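Local atomic coordinates of YfkN protein (Bacillus subtilis subsp. subtilis, PDB entry 3GVE), a protein that belongs to the calcineurin-like phosphoesterase family of metal-dependent proteins and holds a manganese and a magnesium ion side by side. Residues A[191-194]-A[195-199]. Sequence-based numbering, arbitrary orientation. Where two conformers were deposited one is given.
Sequences DIVE and SANET
Ser195 N donates to Asp191 O (2.9 Å) and Ala196 N, Asn197 N and Glu198 N donate in turn to Ile192 O, Val193 O and Glu194 O, four consecutive i to i+4 bonds that begin at the N-cap and wind the first turns of helix 192-205. Asp191 is the N-cap of this alpha-helix in the calcineurin-like phosphoesterase fold. Its carboxylate turns back over the helix start, where Glu194 N gives a capping bond to OD2 (2.9 Å), meeting it on the anti side and 28° out of the carboxylate plane. OD1 is taken by Gly227 N, so the cap also ties the helix start to the chain at Gly227, 36 residues further on. On the flank toward the C-terminal end of helix 232-238, where Val193 touches Asp234 and Lys238 and Asn197 touches Thr239, the two side chains run side by side, one turn apart, and Val193 CG1 lies 3.8 Å from Asn197 ND2. CG1 stands anti to the backbone N (chi1 166°), which leans this methyl along the helix toward the amide. Ile192 and Ala196 face inward and pack on Phe170 of strand 160-170 and Leu235 of helix 232-238; Ser195 also touches Phe170. Glu194 and Glu198 share a third flank, yet their OE1 atoms stay 7.0 Å apart; Glu198 instead bonds Gln190 through OE1 and forms a salt bridge with Lys135 through OE2, which probably steadies its negative charge. One turn further on, Ser195 O accepts two donors from Thr199, the backbone N and, from the opposite face of the carbonyl plane, the hydroxyl OG1 at 2.9 Å.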
loop_
_atom_site.group_PDB
_atom_site.type_symbol
_atom_site.label_atom_id
_atom_site.label_comp_id
_atom_site.label_asym_id
_atom_site.label_seq_id
_atom_site.Cartn_x
_atom_site.Cartn_y
_atom_site.Cartn_z
ATOM N N ASP A 191 -26.354 8.869 -0.297
ATOM C CA ASP A 191 -26.087 7.947 -1.391
ATOM C C ASP A 191 -25.586 8.715 -2.607
ATOM O O ASP A 191 -26.095 9.764 -2.943
ATOM C CB ASP A 191 -27.367 7.183 -1.761
ATOM C CG ASP A 191 -27.234 6.410 -3.061
ATOM O OD1 ASP A 191 -26.516 5.416 -3.047
ATOM O OD2 ASP A 191 -27.828 6.809 -4.065
ATOM N N ILE A 192 -24.585 8.141 -3.271
ATOM C CA ILE A 192 -23.982 8.774 -4.436
ATOM C C ILE A 192 -24.983 9.126 -5.552
ATOM O O ILE A 192 -25.062 10.278 -5.944
ATOM C CB ILE A 192 -22.792 7.947 -4.958
ATOM C CG1 ILE A 192 -21.661 8.009 -3.935
ATOM C CG2 ILE A 192 -22.316 8.471 -6.319
ATOM C CD1 ILE A 192 -20.542 7.017 -4.197
ATOM N N VAL A 193 -25.751 8.142 -6.046
ATOM C CA VAL A 193 -26.741 8.403 -7.105
ATOM C C VAL A 193 -27.798 9.425 -6.679
ATOM O O VAL A 193 -28.167 10.322 -7.435
ATOM C CB VAL A 193 -27.356 7.068 -7.585
ATOM C CG1 VAL A 193 -28.609 7.248 -8.415
ATOM C CG2 VAL A 193 -26.312 6.187 -8.286
ATOM N N GLU A 194 -28.290 9.281 -5.446
ATOM C CA GLU A 194 -29.313 10.198 -4.931
ATOM C C GLU A 194 -28.776 11.617 -4.804
ATOM O O GLU A 194 -29.422 12.541 -5.222
ATOM C CB GLU A 194 -29.858 9.738 -3.576
ATOM C CG GLU A 194 -30.737 8.517 -3.637
ATOM C CD GLU A 194 -31.092 7.984 -2.267
ATOM O OE1 GLU A 194 -30.979 8.732 -1.282
ATOM O OE2 GLU A 194 -31.478 6.806 -2.178
ATOM N N SER A 195 -27.546 11.779 -4.437
ATOM C CA SER A 195 -26.892 13.114 -4.411
ATOM C C SER A 195 -26.824 13.671 -5.798
ATOM O O SER A 195 -27.051 14.898 -6.031
ATOM C CB SER A 195 -25.567 13.053 -3.638
ATOM O OG SER A 195 -24.746 14.125 -4.003
ATOM N N ALA A 196 -26.452 12.839 -6.764
ATOM C CA ALA A 196 -26.372 13.300 -8.141
ATOM C C ALA A 196 -27.745 13.742 -8.648
ATOM O O ALA A 196 -27.854 14.793 -9.258
ATOM C CB ALA A 196 -25.791 12.201 -9.044
ATOM N N ASN A 197 -28.777 12.930 -8.393
ATOM C CA ASN A 197 -30.113 13.246 -8.862
ATOM C C ASN A 197 -30.689 14.511 -8.209
ATOM O O ASN A 197 -31.457 15.197 -8.814
ATOM C CB ASN A 197 -31.023 12.031 -8.706
ATOM C CG ASN A 197 -30.815 11.017 -9.805
ATOM O OD1 ASN A 197 -30.371 11.346 -10.877
ATOM N ND2 ASN A 197 -31.156 9.785 -9.527
ATOM N N GLU A 198 -30.269 14.808 -6.994
ATOM C CA GLU A 198 -30.703 16.007 -6.287
ATOM C C GLU A 198 -29.993 17.238 -6.832
ATOM O O GLU A 198 -30.568 18.306 -6.947
ATOM C CB GLU A 198 -30.390 15.809 -4.810
ATOM C CG GLU A 198 -30.684 16.957 -3.848
ATOM C CD GLU A 198 -30.243 16.596 -2.432
ATOM O OE1 GLU A 198 -30.839 15.708 -1.829
ATOM O OE2 GLU A 198 -29.276 17.164 -1.942
ATOM N N THR A 199 -28.724 17.070 -7.180
ATOM C CA THR A 199 -27.863 18.205 -7.496
ATOM C C THR A 199 -27.827 18.620 -8.977
ATOM O O THR A 199 -27.801 19.786 -9.284
ATOM C CB THR A 199 -26.431 17.984 -6.938
ATOM O OG1 THR A 199 -26.506 17.683 -5.544
ATOM C CG2 THR A 199 -25.577 19.231 -7.123
#